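Local coordinates for protein cupin 2, conserved barrel (Desulfitobacterium hafniense, PDB 2OZJ) that is of unknown function but belongs to the cupin superfamily and forms the small, conserved beta-barrel domain that gives the family its name, at residues M2-Q10 and M30-I40. Numbering follows the deposited sequence.
Sequences MARLKNLPQ and MALAQSDRVQI
Lys6 sends its extended chain across Gln34, laying CE 3.7 Å from Ala31 CB and giving NZ to Gln34 OE1 at 3.1 Å, nearly in line with the amide C=O. Shortened to an alanine, Lys6 would lose its amine, which is likely to leave Gln34 OE1 without that donor and the amide freer to turn. Beneath it, backbone bonds pair residues 4-5, the outermost strand of the sheet within the chain, antiparallel to strand 28-34 of the cupin beta-barrel, an instance of a short strand fixed by backbone pairing and by side chains beyond its end. Arg4 and Gln34 form a hydrogen-bonded pair, with Arg4 N to Gln34 O at 2.9 Å and Gln34 N to Arg4 O at 2.8 Å; Lys6 N then binds Leu32 O from above the carbonyl plane. On the face carrying Leu5 and Ala33, Leu5 CD2 meets Ala33 CB and Ile40 CD1, and Ile40 continues inward to Leu105 and Ile107. Asp59 of the second subunit accepts from Leu5 N. Past the strand, Asn7 CB packs on the selenium of selenomethionine Met30 at 3.8 Å. With CG anti to the carbonyl carbon (chi1 -63°), the Asn7 amide is turned so that ND2 reaches Ala31 O at 2.9 Å, the acceptor lying 14° out of the amide plane.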
loop_
_atom_site.group_PDB
_atom_site.type_symbol
_atom_site.label_atom_id
_atom_site.label_comp_id
_atom_site.label_asym_id
_atom_site.label_seq_id
_atom_site.Cartn_x
_atom_site.Cartn_y
_atom_site.Cartn_z
HETATM N N MSE A 2 -4.798 -20.520 -5.227
HETATM C CA MSE A 2 -3.560 -19.883 -4.675
HETATM C C MSE A 2 -3.671 -18.365 -4.567
HETATM O O MSE A 2 -4.178 -17.719 -5.451
HETATM C CB MSE A 2 -2.335 -20.195 -5.554
HETATM C CG MSE A 2 -1.157 -19.176 -5.380
HETATM SE SE MSE A 2 0.402 -19.390 -6.562
HETATM C CE MSE A 2 -0.111 -18.209 -7.983
ATOM N N ALA A 3 -3.122 -17.814 -3.496
ATOM C CA ALA A 3 -3.025 -16.372 -3.332
ATOM C C ALA A 3 -1.836 -15.825 -4.143
ATOM O O ALA A 3 -0.722 -16.339 -4.027
ATOM C CB ALA A 3 -2.882 -16.020 -1.846
ATOM N N ARG A 4 -2.074 -14.782 -4.942
ATOM C CA ARG A 4 -1.009 -14.168 -5.726
ATOM C C ARG A 4 -1.243 -12.695 -5.994
ATOM O O ARG A 4 -2.393 -12.242 -6.117
ATOM C CB ARG A 4 -0.794 -14.920 -7.044
ATOM C CG ARG A 4 -1.886 -14.766 -8.033
ATOM C CD ARG A 4 -1.843 -15.806 -9.149
ATOM N NE ARG A 4 -2.915 -15.524 -10.099
ATOM C CZ ARG A 4 -2.898 -14.531 -10.986
ATOM N NH1 ARG A 4 -1.840 -13.735 -11.103
ATOM N NH2 ARG A 4 -3.942 -14.342 -11.765
ATOM N N LEU A 5 -0.142 -11.947 -6.097
ATOM C CA LEU A 5 -0.205 -10.553 -6.448
ATOM C C LEU A 5 -0.173 -10.536 -7.948
ATOM O O LEU A 5 0.342 -11.465 -8.580
ATOM C CB LEU A 5 0.970 -9.745 -5.829
ATOM C CG LEU A 5 0.952 -9.677 -4.295
ATOM C CD1 LEU A 5 2.142 -8.926 -3.801
ATOM C CD2 LEU A 5 -0.341 -9.026 -3.753
ATOM N N LYS A 6 -0.748 -9.499 -8.531
ATOM C CA LYS A 6 -0.850 -9.365 -9.974
ATOM C C LYS A 6 -1.005 -7.907 -10.412
ATOM O O LYS A 6 -1.288 -7.034 -9.617
ATOM C CB LYS A 6 -2.031 -10.210 -10.515
ATOM C CG LYS A 6 -3.388 -9.751 -10.008
ATOM C CD LYS A 6 -4.515 -10.462 -10.728
ATOM C CE LYS A 6 -5.870 -9.932 -10.261
ATOM N NZ LYS A 6 -6.975 -10.445 -11.152
ATOM N N ASN A 7 -0.818 -7.714 -11.724
ATOM C CA ASN A 7 -0.972 -6.449 -12.385
ATOM C C ASN A 7 -0.057 -5.346 -11.871
ATOM O O ASN A 7 -0.398 -4.146 -11.915
ATOM C CB ASN A 7 -2.445 -6.004 -12.383
ATOM C CG ASN A 7 -3.337 -6.945 -13.149
ATOM O OD1 ASN A 7 -2.930 -7.543 -14.160
ATOM N ND2 ASN A 7 -4.570 -7.124 -12.649
ATOM N N LEU A 8 1.147 -5.768 -11.460
ATOM C CA LEU A 8 2.165 -4.878 -10.904
ATOM C C LEU A 8 3.488 -5.102 -11.594
ATOM O O LEU A 8 3.784 -6.256 -11.989
ATOM C CB LEU A 8 2.359 -5.147 -9.410
ATOM C CG LEU A 8 1.202 -4.732 -8.498
ATOM C CD1 LEU A 8 1.246 -5.548 -7.189
ATOM C CD2 LEU A 8 1.259 -3.219 -8.275
ATOM N N PRO A 9 4.288 -4.027 -11.748
ATOM C CA PRO A 9 5.555 -4.293 -12.440
ATOM C C PRO A 9 6.521 -5.180 -11.660
ATOM O O PRO A 9 6.587 -5.095 -10.419
ATOM C CB PRO A 9 6.151 -2.906 -12.635
ATOM C CG PRO A 9 5.493 -2.012 -11.696
ATOM C CD PRO A 9 4.172 -2.620 -11.310
ATOM N N GLN A 10 7.235 -6.049 -12.379
ATOM C CA GLN A 10 8.204 -6.929 -11.778
ATOM C C GLN A 10 9.606 -6.639 -12.242
ATOM O O GLN A 10 10.561 -7.060 -11.582
ATOM C CB GLN A 10 7.874 -8.375 -12.097
ATOM C CG GLN A 10 6.588 -8.856 -11.457
ATOM C CD GLN A 10 6.273 -10.267 -11.843
ATOM O OE1 GLN A 10 7.176 -11.097 -11.972
ATOM N NE2 GLN A 10 4.995 -10.549 -12.082
HETATM N N MSE A 30 -8.682 -1.747 -10.811
HETATM C CA MSE A 30 -7.742 -2.804 -11.158
HETATM C C MSE A 30 -7.425 -3.619 -9.919
HETATM O O MSE A 30 -7.068 -3.015 -8.888
HETATM C CB MSE A 30 -6.472 -2.206 -11.756
HETATM C CG MSE A 30 -5.524 -3.296 -12.248
HETATM SE SE MSE A 30 -4.191 -2.784 -13.522
HETATM C CE MSE A 30 -3.066 -1.786 -12.294
ATOM N N ALA A 31 -7.616 -4.940 -9.987
ATOM C CA ALA A 31 -7.229 -5.812 -8.882
ATOM C C ALA A 31 -5.706 -6.021 -8.904
ATOM O O ALA A 31 -5.112 -6.254 -9.985
ATOM C CB ALA A 31 -7.914 -7.122 -8.970
ATOM N N LEU A 32 -5.095 -5.953 -7.725
ATOM C CA LEU A 32 -3.664 -6.222 -7.565
ATOM C C LEU A 32 -3.400 -7.522 -6.827
ATOM O O LEU A 32 -2.258 -7.877 -6.606
ATOM C CB LEU A 32 -2.982 -5.077 -6.833
ATOM C CG LEU A 32 -3.146 -3.635 -7.375
ATOM C CD1 LEU A 32 -2.365 -2.646 -6.486
ATOM C CD2 LEU A 32 -2.753 -3.539 -8.876
ATOM N N ALA A 33 -4.443 -8.248 -6.451
ATOM C CA ALA A 33 -4.294 -9.552 -5.821
ATOM C C ALA A 33 -5.426 -10.463 -6.270
ATOM O O ALA A 33 -6.552 -9.993 -6.523
ATOM C CB ALA A 33 -4.325 -9.426 -4.296
ATOM N N GLN A 34 -5.094 -11.746 -6.396
ATOM C CA GLN A 34 -6.053 -12.814 -6.481
ATOM C C GLN A 34 -5.907 -13.594 -5.168
ATOM O O GLN A 34 -4.943 -14.313 -4.965
ATOM C CB GLN A 34 -5.744 -13.693 -7.696
ATOM C CG GLN A 34 -6.832 -14.680 -8.061
ATOM C CD GLN A 34 -7.535 -14.333 -9.350
ATOM O OE1 GLN A 34 -7.309 -13.275 -9.944
ATOM N NE2 GLN A 34 -8.389 -15.239 -9.803
ATOM N N SER A 35 -6.828 -13.368 -4.244
ATOM C CA SER A 35 -6.735 -13.922 -2.896
ATOM C C SER A 35 -8.117 -14.039 -2.254
ATOM O O SER A 35 -9.014 -13.259 -2.559
ATOM C CB SER A 35 -5.808 -13.072 -2.041
ATOM O OG SER A 35 -5.852 -13.449 -0.684
ATOM N N ASP A 36 -8.284 -15.063 -1.407
ATOM C CA ASP A 36 -9.499 -15.248 -0.587
ATOM C C ASP A 36 -9.366 -14.514 0.775
ATOM O O ASP A 36 -10.359 -14.284 1.463
ATOM C CB ASP A 36 -9.792 -16.761 -0.374
ATOM N N ARG A 37 -8.147 -14.126 1.136
ATOM C CA ARG A 37 -7.870 -13.511 2.427
ATOM C C ARG A 37 -7.728 -11.960 2.379
ATOM O O ARG A 37 -7.867 -11.284 3.408
ATOM C CB ARG A 37 -6.568 -14.089 2.990
ATOM N N VAL A 38 -7.367 -11.423 1.217
ATOM C CA VAL A 38 -7.122 -9.990 1.094
ATOM C C VAL A 38 -7.511 -9.534 -0.292
ATOM O O VAL A 38 -7.254 -10.213 -1.303
ATOM C CB VAL A 38 -5.665 -9.558 1.467
ATOM C CG1 VAL A 38 -4.640 -10.059 0.455
ATOM C CG2 VAL A 38 -5.563 -8.034 1.606
ATOM N N GLN A 39 -8.172 -8.387 -0.318
ATOM C CA GLN A 39 -8.498 -7.716 -1.543
ATOM C C GLN A 39 -7.616 -6.470 -1.611
ATOM O O GLN A 39 -7.566 -5.673 -0.684
ATOM C CB GLN A 39 -9.975 -7.351 -1.543
ATOM C CG GLN A 39 -10.931 -8.568 -1.605
ATOM C CD GLN A 39 -12.430 -8.180 -1.838
ATOM N N ILE A 40 -6.906 -6.320 -2.724
ATOM C CA ILE A 40 -6.043 -5.167 -2.945
ATOM C C ILE A 40 -6.417 -4.636 -4.312
ATOM O O ILE A 40 -6.312 -5.374 -5.323
ATOM C CB ILE A 40 -4.524 -5.524 -2.904
ATOM C CG1 ILE A 40 -4.186 -6.358 -1.659
ATOM C CG2 ILE A 40 -3.693 -4.228 -3.052
ATOM C CD1 ILE A 40 -2.672 -6.732 -1.562
#